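Local coordinates for purine nucleoside phosphorylase (Anopheles gambiae, PDB 2P4S), which catalyses the phosphorolysis of purine (deoxy)ribonucleosides, with a preference for inosine and 2'-deoxyinosine, to the free base and pentose 1-phosphate in purine salvage, at residues F141-R152 / C165-Y176; C320-N328 / V348-F359. All coordinates share one frame; numbering follows the deposited sequence.

Contact 1: residues F141-R152 / C165-Y176. With DIH (7-[[(3R,4R)-3-(hydroxymethyl)-4-oxidanyl-pyrrolidin-1-ium-1-yl]methyl]-3,5-dihydropyrrolo[3,2-d]pyrimidin-4-one), chain F; PO4 (phosphate ion), chain D.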
loop_
_atom_site.group_PDB
_atom_site.type_symbol
_atom_site.label_atom_id
_atom_site.label_comp_id
_atom_site.label_asym_id
_atom_site.label_seq_id
_atom_site.Cartn_x
_atom_site.Cartn_y
_atom_site.Cartn_z
ATOM N N PHE A 141 12.102 -7.893 23.498
ATOM C CA PHE A 141 12.658 -6.914 22.589
ATOM C C PHE A 141 13.128 -7.537 21.252
ATOM O O PHE A 141 13.784 -8.593 21.241
ATOM C CB PHE A 141 13.806 -6.182 23.253
ATOM C CG PHE A 141 13.605 -4.692 23.303
ATOM C CD1 PHE A 141 12.553 -4.157 24.016
ATOM C CD2 PHE A 141 14.471 -3.835 22.659
ATOM C CE1 PHE A 141 12.361 -2.769 24.093
ATOM C CE2 PHE A 141 14.271 -2.418 22.714
ATOM C CZ PHE A 141 13.218 -1.910 23.445
ATOM N N PRO A 142 12.808 -6.860 20.127
ATOM C CA PRO A 142 13.401 -7.236 18.852
ATOM C C PRO A 142 14.890 -6.937 18.888
ATOM O O PRO A 142 15.381 -6.231 19.776
ATOM C CB PRO A 142 12.710 -6.301 17.837
ATOM C CG PRO A 142 11.535 -5.719 18.524
ATOM C CD PRO A 142 11.875 -5.718 20.000
ATOM N N VAL A 143 15.613 -7.491 17.944
ATOM C CA VAL A 143 17.022 -7.190 17.806
ATOM C C VAL A 143 17.270 -6.470 16.478
ATOM O O VAL A 143 16.555 -6.687 15.490
ATOM C CB VAL A 143 17.889 -8.465 17.940
ATOM C CG1 VAL A 143 17.680 -9.144 19.378
ATOM C CG2 VAL A 143 17.611 -9.449 16.814
ATOM N N SER A 144 18.297 -5.627 16.454
ATOM C CA SER A 144 18.728 -4.919 15.219
ATOM C C SER A 144 19.591 -5.820 14.348
ATOM O O SER A 144 20.613 -6.284 14.798
ATOM C CB SER A 144 19.502 -3.656 15.600
ATOM O OG SER A 144 18.635 -2.749 16.239
ATOM N N THR A 145 19.191 -6.095 13.109
ATOM C CA THR A 145 19.982 -7.011 12.241
ATOM C C THR A 145 20.772 -6.224 11.173
ATOM O O THR A 145 21.546 -6.795 10.411
ATOM C CB THR A 145 19.116 -8.122 11.579
ATOM O OG1 THR A 145 18.224 -7.545 10.612
ATOM C CG2 THR A 145 18.257 -8.934 12.631
ATOM N N VAL A 146 20.593 -4.901 11.158
ATOM C CA VAL A 146 21.182 -4.017 10.136
ATOM C C VAL A 146 22.596 -3.549 10.500
ATOM O O VAL A 146 22.820 -3.065 11.602
ATOM C CB VAL A 146 20.171 -2.856 9.744
ATOM C CG1 VAL A 146 20.749 -1.918 8.690
ATOM C CG2 VAL A 146 18.924 -3.495 9.195
ATOM N N ALA A 147 23.557 -3.704 9.582
ATOM C CA ALA A 147 24.916 -3.211 9.849
ATOM C C ALA A 147 24.882 -1.764 10.375
ATOM O O ALA A 147 24.156 -0.932 9.829
ATOM C CB ALA A 147 25.807 -3.310 8.585
ATOM N N GLY A 148 25.664 -1.447 11.410
ATOM C CA GLY A 148 25.691 -0.078 11.937
ATOM C C GLY A 148 24.581 0.232 12.922
ATOM O O GLY A 148 24.576 1.306 13.528
ATOM N N HIS A 149 23.614 -0.684 13.090
ATOM C CA HIS A 149 22.667 -0.587 14.217
ATOM C C HIS A 149 23.200 -1.469 15.369
ATOM O O HIS A 149 23.038 -2.685 15.358
ATOM C CB HIS A 149 21.251 -0.939 13.772
ATOM C CG HIS A 149 20.647 0.083 12.847
ATOM N ND1 HIS A 149 21.167 0.364 11.599
ATOM C CD2 HIS A 149 19.614 0.930 13.016
ATOM C CE1 HIS A 149 20.489 1.351 11.047
ATOM N NE2 HIS A 149 19.530 1.698 11.877
ATOM N N VAL A 150 23.872 -0.850 16.339
ATOM C CA VAL A 150 24.498 -1.609 17.450
ATOM C C VAL A 150 23.508 -2.474 18.242
ATOM O O VAL A 150 23.822 -3.631 18.541
ATOM C CB VAL A 150 25.346 -0.730 18.418
ATOM C CG1 VAL A 150 25.916 -1.577 19.559
ATOM C CG2 VAL A 150 26.509 -0.076 17.641
ATOM N N GLY A 151 22.334 -1.939 18.569
ATOM C CA GLY A 151 21.330 -2.713 19.289
ATOM C C GLY A 151 21.422 -2.625 20.804
ATOM O O GLY A 151 21.440 -3.666 21.487
ATOM N N ARG A 152 21.501 -1.405 21.347
ATOM C CA ARG A 152 21.506 -1.177 22.819
ATOM C C ARG A 152 20.583 -0.022 23.204
ATOM O O ARG A 152 20.524 0.969 22.489
ATOM C CB ARG A 152 22.895 -0.795 23.321
ATOM C CG ARG A 152 23.913 -1.856 23.183
ATOM C CD ARG A 152 25.278 -1.312 23.575
ATOM N NE ARG A 152 26.300 -2.312 23.278
ATOM C CZ ARG A 152 27.544 -2.027 22.897
ATOM N NH1 ARG A 152 27.946 -0.763 22.765
ATOM N NH2 ARG A 152 28.386 -3.019 22.629
ATOM N N CYS A 165 18.171 6.414 24.968
ATOM C CA CYS A 165 18.636 6.419 23.624
ATOM C C CYS A 165 18.648 5.011 22.969
ATOM O O CYS A 165 19.300 4.067 23.470
ATOM C CB CYS A 165 19.993 7.090 23.666
ATOM S SG CYS A 165 20.636 7.312 22.086
ATOM N N MET A 166 17.847 4.841 21.908
ATOM C CA MET A 166 17.913 3.655 21.060
ATOM C C MET A 166 19.081 3.737 20.122
ATOM O O MET A 166 19.038 4.432 19.104
ATOM C CB MET A 166 16.644 3.442 20.264
ATOM C CG MET A 166 15.569 2.722 21.031
ATOM S SD MET A 166 14.079 2.582 20.020
ATOM C CE MET A 166 14.445 1.216 18.894
ATOM N N GLN A 167 20.146 3.045 20.478
ATOM C CA GLN A 167 21.303 2.977 19.617
ATOM C C GLN A 167 21.105 1.853 18.611
ATOM O O GLN A 167 21.467 0.675 18.865
ATOM C CB GLN A 167 22.560 2.753 20.433
ATOM C CG GLN A 167 23.816 2.936 19.604
ATOM C CD GLN A 167 25.073 2.638 20.409
ATOM O OE1 GLN A 167 25.008 1.970 21.440
ATOM N NE2 GLN A 167 26.213 3.121 19.934
ATOM N N GLY A 168 20.559 2.222 17.446
ATOM C CA GLY A 168 20.068 1.244 16.475
ATOM C C GLY A 168 18.574 1.085 16.577
ATOM O O GLY A 168 18.009 1.177 17.669
ATOM N N ARG A 169 17.917 0.818 15.450
ATOM C CA ARG A 169 16.466 0.620 15.450
ATOM C C ARG A 169 16.056 -0.626 14.639
ATOM O O ARG A 169 16.920 -1.404 14.204
ATOM C CB ARG A 169 15.729 1.889 14.951
ATOM C CG ARG A 169 15.996 2.244 13.477
ATOM C CD ARG A 169 14.760 2.746 12.706
ATOM N NE ARG A 169 14.216 4.023 13.176
ATOM C CZ ARG A 169 14.837 5.194 13.054
ATOM N NH1 ARG A 169 16.023 5.275 12.440
ATOM N NH2 ARG A 169 14.256 6.297 13.532
ATOM N N PHE A 170 14.731 -0.790 14.476
ATOM C CA PHE A 170 14.048 -1.925 13.819
ATOM C C PHE A 170 13.292 -1.427 12.595
ATOM O O PHE A 170 12.606 -0.392 12.661
ATOM C CB PHE A 170 13.023 -2.592 14.786
ATOM C CG PHE A 170 13.577 -2.811 16.165
ATOM C CD1 PHE A 170 14.818 -3.460 16.335
ATOM C CD2 PHE A 170 12.924 -2.309 17.291
ATOM C CE1 PHE A 170 15.353 -3.635 17.614
ATOM C CE2 PHE A 170 13.484 -2.504 18.583
ATOM C CZ PHE A 170 14.678 -3.153 18.734
ATOM N N HIS A 171 13.378 -2.186 11.507
ATOM C CA HIS A 171 12.800 -1.768 10.236
ATOM C C HIS A 171 11.873 -2.837 9.749
ATOM O O HIS A 171 12.102 -4.023 9.992
ATOM C CB HIS A 171 13.879 -1.553 9.186
ATOM C CG HIS A 171 15.081 -0.797 9.680
ATOM N ND1 HIS A 171 15.274 0.545 9.416
ATOM C CD2 HIS A 171 16.185 -1.208 10.356
ATOM C CE1 HIS A 171 16.427 0.941 9.932
ATOM N NE2 HIS A 171 17.005 -0.108 10.501
ATOM N N HIS A 172 10.848 -2.396 9.031
ATOM C CA HIS A 172 9.828 -3.265 8.475
ATOM C C HIS A 172 10.378 -4.310 7.496
ATOM O O HIS A 172 9.900 -5.443 7.481
ATOM C CB HIS A 172 8.748 -2.390 7.825
ATOM C CG HIS A 172 7.465 -3.103 7.535
ATOM N ND1 HIS A 172 6.806 -3.884 8.469
ATOM C CD2 HIS A 172 6.690 -3.115 6.426
ATOM C CE1 HIS A 172 5.689 -4.353 7.941
ATOM N NE2 HIS A 172 5.587 -3.885 6.711
ATOM N N TYR A 173 11.364 -3.925 6.685
ATOM C CA TYR A 173 12.057 -4.853 5.755
ATOM C C TYR A 173 12.833 -6.006 6.460
ATOM O O TYR A 173 13.256 -6.992 5.806
ATOM C CB TYR A 173 12.981 -4.097 4.775
ATOM C CG TYR A 173 14.117 -3.354 5.446
ATOM C CD1 TYR A 173 15.213 -4.051 6.032
ATOM C CD2 TYR A 173 14.154 -1.951 5.456
ATOM C CE1 TYR A 173 16.268 -3.361 6.660
ATOM C CE2 TYR A 173 15.199 -1.274 6.087
ATOM C CZ TYR A 173 16.261 -1.986 6.676
ATOM O OH TYR A 173 17.301 -1.293 7.311
ATOM N N GLU A 174 13.022 -5.879 7.780
ATOM C CA GLU A 174 13.586 -6.981 8.581
ATOM C C GLU A 174 12.526 -8.044 8.827
ATOM O O GLU A 174 12.829 -9.106 9.279
ATOM C CB GLU A 174 14.203 -6.490 9.897
ATOM C CG GLU A 174 15.449 -5.584 9.719
ATOM C CD GLU A 174 15.983 -4.958 11.055
ATOM O OE1 GLU A 174 16.731 -5.642 11.784
ATOM O OE2 GLU A 174 15.661 -3.791 11.385
ATOM N N GLY A 175 11.271 -7.767 8.514
ATOM C CA GLY A 175 10.239 -8.720 8.827
ATOM C C GLY A 175 9.431 -8.372 10.061
ATOM O O GLY A 175 8.511 -9.087 10.380
ATOM N N TYR A 176 9.747 -7.248 10.719
ATOM C CA TYR A 176 8.965 -6.760 11.878
ATOM C C TYR A 176 7.744 -5.965 11.453
ATOM O O TYR A 176 7.876 -5.010 10.672
ATOM C CB TYR A 176 9.811 -5.887 12.815
ATOM C CG TYR A 176 11.097 -6.528 13.297
ATOM C CD1 TYR A 176 11.113 -7.844 13.831
ATOM C CD2 TYR A 176 12.310 -5.831 13.208
ATOM C CE1 TYR A 176 12.329 -8.427 14.274
ATOM C CE2 TYR A 176 13.494 -6.378 13.651
ATOM C CZ TYR A 176 13.500 -7.676 14.194
ATOM O OH TYR A 176 14.701 -8.204 14.621
HETATM O "O5'" DIH F . 21.257 1.923 3.605
HETATM C "C5'" DIH F . 19.936 1.370 3.762
HETATM C "C4'" DIH F . 19.413 1.877 5.084
HETATM C "C6'" DIH F . 19.492 3.418 5.171
HETATM C "C3'" DIH F . 17.958 1.494 5.249
HETATM O "O3'" DIH F . 17.716 1.249 6.636
HETATM C "C2'" DIH F . 17.208 2.755 4.863
HETATM N "N1'" DIH F . 18.082 3.832 5.427
HETATM C C10 DIH F . 17.637 5.154 4.960
HETATM C C9 DIH F . 18.012 5.591 3.561
HETATM C C8 DIH F . 19.205 6.275 3.205
HETATM N N7 DIH F . 19.173 6.530 1.868
HETATM C C5 DIH F . 18.019 6.045 1.339
HETATM C C6 DIH F . 17.401 6.071 -0.017
HETATM O O6 DIH F . 18.002 6.605 -1.038
HETATM N N1 DIH F . 16.187 5.490 -0.112
HETATM C C2 DIH F . 15.535 4.908 0.941
HETATM N N3 DIH F . 16.045 4.897 2.182
HETATM C C4 DIH F . 17.281 5.467 2.385
HETATM P P PO4 D . 17.350 4.416 9.115
HETATM O O1 PO4 D . 18.241 5.588 9.372
HETATM O O2 PO4 D . 17.229 3.621 10.416
HETATM O O3 PO4 D . 15.975 4.792 8.703
HETATM O O4 PO4 D . 17.972 3.601 8.021
HETATM O O HOH W 1 16.016 -9.668 9.444
HETATM O O HOH W 2 18.351 -3.172 12.479
#

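Contact 2: residues C320-N328 / V348-F359. With DIH (7-[[(3R,4R)-3-(hydroxymethyl)-4-oxidanyl-pyrrolidin-1-ium-1-yl]methyl]-3,5-dihydropyrrolo[3,2-d]pyrimidin-4-one), chain F.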
loop_
_atom_site.group_PDB
_atom_site.type_symbol
_atom_site.label_atom_id
_atom_site.label_comp_id
_atom_site.label_asym_id
_atom_site.label_seq_id
_atom_site.Cartn_x
_atom_site.Cartn_y
_atom_site.Cartn_z
ATOM N N CYS A 320 7.053 15.573 19.453
ATOM C CA CYS A 320 7.975 14.961 18.498
ATOM C C CYS A 320 8.808 15.974 17.731
ATOM O O CYS A 320 8.291 17.019 17.303
ATOM C CB CYS A 320 7.210 14.111 17.477
ATOM S SG CYS A 320 6.259 12.740 18.184
ATOM N N PHE A 321 10.097 15.642 17.590
ATOM C CA PHE A 321 11.046 16.363 16.783
ATOM C C PHE A 321 11.750 15.263 15.974
ATOM O O PHE A 321 12.036 14.183 16.501
ATOM C CB PHE A 321 12.069 17.127 17.658
ATOM C CG PHE A 321 13.166 17.766 16.861
ATOM C CD1 PHE A 321 14.470 17.256 16.900
ATOM C CD2 PHE A 321 12.887 18.856 15.997
ATOM C CE1 PHE A 321 15.483 17.800 16.115
ATOM C CE2 PHE A 321 13.901 19.436 15.198
ATOM C CZ PHE A 321 15.206 18.924 15.264
ATOM N N ALA A 322 11.983 15.507 14.693
ATOM C CA ALA A 322 12.666 14.522 13.860
ATOM C C ALA A 322 13.458 15.162 12.730
ATOM O O ALA A 322 13.070 16.207 12.221
ATOM C CB ALA A 322 11.643 13.519 13.283
ATOM N N PHE A 323 14.566 14.529 12.348
ATOM C CA PHE A 323 15.324 14.925 11.165
ATOM C C PHE A 323 15.912 13.752 10.405
ATOM O O PHE A 323 16.141 12.693 10.977
ATOM C CB PHE A 323 16.430 15.931 11.488
ATOM C CG PHE A 323 17.472 15.432 12.439
ATOM C CD1 PHE A 323 18.605 14.773 11.968
ATOM C CD2 PHE A 323 17.362 15.674 13.803
ATOM C CE1 PHE A 323 19.583 14.356 12.819
ATOM C CE2 PHE A 323 18.354 15.245 14.669
ATOM C CZ PHE A 323 19.473 14.598 14.168
ATOM N N SER A 324 16.174 14.001 9.117
ATOM C CA SER A 324 16.892 13.103 8.228
ATOM C C SER A 324 18.293 13.684 7.954
ATOM O O SER A 324 18.425 14.862 7.554
ATOM C CB SER A 324 16.164 13.007 6.881
ATOM O OG SER A 324 14.873 12.432 6.952
ATOM N N LEU A 325 19.329 12.857 8.134
ATOM C CA LEU A 325 20.617 13.125 7.514
ATOM C C LEU A 325 20.530 12.616 6.058
ATOM O O LEU A 325 20.240 11.430 5.830
ATOM C CB LEU A 325 21.740 12.396 8.266
ATOM C CG LEU A 325 23.177 12.609 7.777
ATOM C CD1 LEU A 325 23.660 14.081 7.927
ATOM C CD2 LEU A 325 24.082 11.673 8.571
ATOM N N ILE A 326 20.786 13.519 5.091
ATOM C CA ILE A 326 20.761 13.192 3.682
ATOM C C ILE A 326 22.075 12.490 3.370
ATOM O O ILE A 326 23.124 13.091 3.421
ATOM C CB ILE A 326 20.602 14.488 2.811
ATOM C CG1 ILE A 326 19.324 15.247 3.192
ATOM C CG2 ILE A 326 20.707 14.177 1.316
ATOM C CD1 ILE A 326 17.971 14.431 3.021
ATOM N N THR A 327 22.029 11.192 3.054
ATOM C CA THR A 327 23.253 10.375 3.044
ATOM C C THR A 327 23.662 10.093 1.617
ATOM O O THR A 327 24.718 9.548 1.357
ATOM C CB THR A 327 23.052 9.053 3.822
ATOM O OG1 THR A 327 21.813 8.439 3.414
ATOM C CG2 THR A 327 22.987 9.337 5.311
ATOM N N ASN A 328 22.808 10.487 0.689
ATOM C CA ASN A 328 22.965 10.175 -0.699
ATOM C C ASN A 328 21.856 10.894 -1.395
ATOM O O ASN A 328 20.782 11.122 -0.808
ATOM C CB ASN A 328 22.870 8.658 -1.000
ATOM C CG ASN A 328 21.539 8.041 -0.544
ATOM O OD1 ASN A 328 21.272 7.912 0.687
ATOM N ND2 ASN A 328 20.704 7.642 -1.520
ATOM N N VAL A 348 28.550 8.610 6.188
ATOM C CA VAL A 348 28.212 10.036 6.126
ATOM C C VAL A 348 27.924 10.574 7.564
ATOM O O VAL A 348 28.420 11.657 7.953
ATOM C CB VAL A 348 27.018 10.282 5.148
ATOM C CG1 VAL A 348 26.511 11.736 5.199
ATOM C CG2 VAL A 348 27.394 9.904 3.719
ATOM N N GLY A 349 27.144 9.824 8.336
ATOM C CA GLY A 349 26.902 10.148 9.732
ATOM C C GLY A 349 28.082 10.042 10.678
ATOM O O GLY A 349 28.248 10.920 11.540
ATOM N N LYS A 350 28.890 8.975 10.531
ATOM C CA LYS A 350 30.132 8.774 11.293
ATOM C C LYS A 350 31.055 9.938 11.070
ATOM O O LYS A 350 31.665 10.421 12.017
ATOM C CB LYS A 350 30.898 7.507 10.878
ATOM C CG LYS A 350 30.055 6.227 10.840
ATOM C CD LYS A 350 30.861 4.972 10.325
ATOM C CE LYS A 350 31.193 4.025 11.494
ATOM N NZ LYS A 350 29.926 3.610 12.212
ATOM N N ASN A 351 31.159 10.377 9.816
ATOM C CA ASN A 351 31.964 11.554 9.477
ATOM C C ASN A 351 31.425 12.891 10.044
ATOM O O ASN A 351 32.106 13.916 9.952
ATOM C CB ASN A 351 32.216 11.658 7.948
ATOM C CG ASN A 351 33.040 10.475 7.399
ATOM O OD1 ASN A 351 33.830 9.851 8.119
ATOM N ND2 ASN A 351 32.829 10.151 6.124
ATOM N N ARG A 352 30.216 12.870 10.614
ATOM C CA ARG A 352 29.580 14.068 11.189
ATOM C C ARG A 352 29.167 13.934 12.654
ATOM O O ARG A 352 28.311 14.673 13.142
ATOM C CB ARG A 352 28.393 14.490 10.333
ATOM C CG ARG A 352 28.841 15.194 9.120
ATOM C CD ARG A 352 27.876 14.994 7.980
ATOM N NE ARG A 352 28.604 14.687 6.730
ATOM C CZ ARG A 352 28.905 15.600 5.825
ATOM N NH1 ARG A 352 28.545 16.866 6.034
ATOM N NH2 ARG A 352 29.544 15.263 4.721
ATOM N N GLU A 353 29.799 13.017 13.370
ATOM C CA GLU A 353 29.352 12.696 14.724
ATOM C C GLU A 353 29.455 13.871 15.723
ATOM O O GLU A 353 28.617 14.007 16.631
ATOM C CB GLU A 353 30.059 11.416 15.255
ATOM C CG GLU A 353 31.531 11.588 15.544
ATOM C CD GLU A 353 32.231 10.283 15.988
ATOM O OE1 GLU A 353 31.712 9.582 16.910
ATOM O OE2 GLU A 353 33.319 10.001 15.415
ATOM N N LYS A 354 30.489 14.701 15.557
ATOM C CA LYS A 354 30.689 15.837 16.441
ATOM C C LYS A 354 29.507 16.816 16.263
ATOM O O LYS A 354 28.810 17.146 17.217
ATOM C CB LYS A 354 32.061 16.461 16.145
ATOM C CG LYS A 354 32.606 17.403 17.204
ATOM C CD LYS A 354 34.150 17.210 17.322
ATOM C CE LYS A 354 34.925 18.544 17.595
ATOM N NZ LYS A 354 34.732 19.082 18.987
ATOM N N THR A 355 29.270 17.228 15.024
ATOM C CA THR A 355 28.152 18.108 14.658
ATOM C C THR A 355 26.750 17.576 15.070
ATOM O O THR A 355 25.949 18.291 15.704
ATOM C CB THR A 355 28.167 18.344 13.102
ATOM O OG1 THR A 355 29.451 18.839 12.716
ATOM C CG2 THR A 355 27.108 19.334 12.666
ATOM N N LEU A 356 26.470 16.332 14.680
ATOM C CA LEU A 356 25.222 15.677 15.025
ATOM C C LEU A 356 24.991 15.680 16.529
ATOM O O LEU A 356 23.891 15.979 16.982
ATOM C CB LEU A 356 25.187 14.249 14.461
ATOM C CG LEU A 356 25.177 14.088 12.910
ATOM C CD1 LEU A 356 25.726 12.701 12.499
ATOM C CD2 LEU A 356 23.802 14.272 12.336
ATOM N N GLY A 357 26.050 15.417 17.295
ATOM C CA GLY A 357 25.952 15.352 18.768
ATOM C C GLY A 357 25.675 16.715 19.389
ATOM O O GLY A 357 24.788 16.862 20.231
ATOM N N GLU A 358 26.424 17.714 18.940
ATOM C CA GLU A 358 26.224 19.102 19.365
ATOM C C GLU A 358 24.812 19.588 19.053
ATOM O O GLU A 358 24.135 20.162 19.915
ATOM C CB GLU A 358 27.261 19.993 18.691
ATOM C CG GLU A 358 27.314 21.423 19.238
ATOM C CD GLU A 358 27.609 21.498 20.761
ATOM O OE1 GLU A 358 28.534 20.779 21.243
ATOM O OE2 GLU A 358 26.908 22.268 21.473
ATOM N N PHE A 359 24.361 19.317 17.825
ATOM C CA PHE A 359 22.994 19.667 17.349
ATOM C C PHE A 359 21.928 19.029 18.213
ATOM O O PHE A 359 21.064 19.707 18.767
ATOM C CB PHE A 359 22.838 19.298 15.834
ATOM C CG PHE A 359 21.469 19.615 15.239
ATOM C CD1 PHE A 359 21.130 20.928 14.860
ATOM C CD2 PHE A 359 20.533 18.605 15.048
ATOM C CE1 PHE A 359 19.878 21.221 14.293
ATOM C CE2 PHE A 359 19.270 18.890 14.456
ATOM C CZ PHE A 359 18.944 20.202 14.090
HETATM O "O5'" DIH F . 21.257 1.923 3.605
HETATM C "C5'" DIH F . 19.936 1.370 3.762
HETATM C "C4'" DIH F . 19.413 1.877 5.084
HETATM C "C6'" DIH F . 19.492 3.418 5.171
HETATM C "C3'" DIH F . 17.958 1.494 5.249
HETATM O "O3'" DIH F . 17.716 1.249 6.636
HETATM C "C2'" DIH F . 17.208 2.755 4.863
HETATM N "N1'" DIH F . 18.082 3.832 5.427
HETATM C C10 DIH F . 17.637 5.154 4.960
HETATM C C9 DIH F . 18.012 5.591 3.561
HETATM C C8 DIH F . 19.205 6.275 3.205
HETATM N N7 DIH F . 19.173 6.530 1.868
HETATM C C5 DIH F . 18.019 6.045 1.339
HETATM C C6 DIH F . 17.401 6.071 -0.017
HETATM O O6 DIH F . 18.002 6.605 -1.038
HETATM N N1 DIH F . 16.187 5.490 -0.112
HETATM C C2 DIH F . 15.535 4.908 0.941
HETATM N N3 DIH F . 16.045 4.897 2.182
HETATM C C4 DIH F . 17.281 5.467 2.385
#

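Contact 1: residues F141-R152 / C165-Y176
P142 lies with its CB over the face of the F170 ring, 3.6 Å from the centroid, while F141 CD2 stands at the rim of that ring; the compact proline ring suits this CH-pi role. The same CB also faces the Y176 ring, at whose edge the hydroxyl OH donates to V143 O in the carbonyl plane. The H149 and H171 rings form an offset edge-to-face pair, the edge of H171 toward the face of H149 with planes at 77°, and R169 N lies near the H149 plane. H149 NE2 makes a weak bond to a phosphate oxygen whose position is less certain. R169 NH1 reaches the same oxygen, though the strongest partner of R169 is E309.

E174 grips the loop at T145. Its OE1 takes T145 N nearly head-on at 2.8 Å and T145 OG1 at 2.7 Å on the anti side, 24° out of the carboxylate plane; chi1 of 68° brings OG1 to the acceptor its amide uses. G168 CA lies 3.5 Å from H149 CD2, glycine letting the chains approach closely.

G151 N and R152 N share Q167 O in a G1 bulge, and Q167 N returns a bond to R152 O. Thus the loop before strand 152-158 is fastened to the end of strand 161-167 and the loop that follows, with helix 178-191 packed on P142 and F244 of the second subunit on V146 and Y173.

Contact 2: residues C320-N328 / V348-F359
F359 drives the edge of its ring into the face of F323, a T-shaped pair with centroids 5.4 Å apart and planes at 82°. Its CE2 comes within 3.8 Å of F323 CE2, while CZ meets F321 CZ at the rim of the F321 ring. F359 carries CG opposite its backbone N (chi1 180°), which sends the ring out from the helix toward the strand. Long, bulky aromatic side chains suit this place because they fill the space between the axes of strand 320-327 and helix 353-359, which approach no closer than 12.3 Å and run nearly antiparallel, at 168°. L356, three residues earlier in the helix, adds its branched end, with CD2 against F323 CE1.

Farther along the strand the partner is helix 342-350, set off from helix 353-370 by a type I turn from K350 to E353, and the backbones draw together. L325 places CD2 3.4 Å from G349 CA, where the lack of a side chain lets the leucine methyl lie directly against the main chain. V348 has its CG2 3.6 Å from T327 O and its CB alongside T327 CG2.

Next to this packing, where the chain turns a corner at N328, the surroundings become polar. T327 OG1 donates to N328 OD1, helping to orient the amide. N328 OD1 accepts from N7 of the bound inhibitor at 2.8 Å, and N328 ND2 donates to its O6, both bonds nearly straight. The amide thereby reads a donor and an acceptor on the base together. Helices packed on a central sheet belong to the alpha/beta phosphorylase fold; an asparagine facing N7 and O6 marks the purine site of trimeric purine nucleoside phosphorylases.

In the fold
Following the chain from the N terminus, contact 1 comes first: it joins the loop between strands 130-134 and 152-158 to the end of strand 161-167 and the loop after it, closing off the beta hairpin of strands 152-158 and 161-167. Contact 2 opens only after contact 1 has closed, so the two are in series and neither nests nor crosses. It closes the span that leaves strand 319-329 and returns through helix 342-350 into helix 353-370. Both reach the same mixed sheet, with centres about 18 Å apart and nearest atoms about 6 Å apart, without touching. The inhibitor bridges them: contact 1 meets its pyrrolidine hydroxyl through Y173, contact 2 its base, and contact 1 also borders the phosphate.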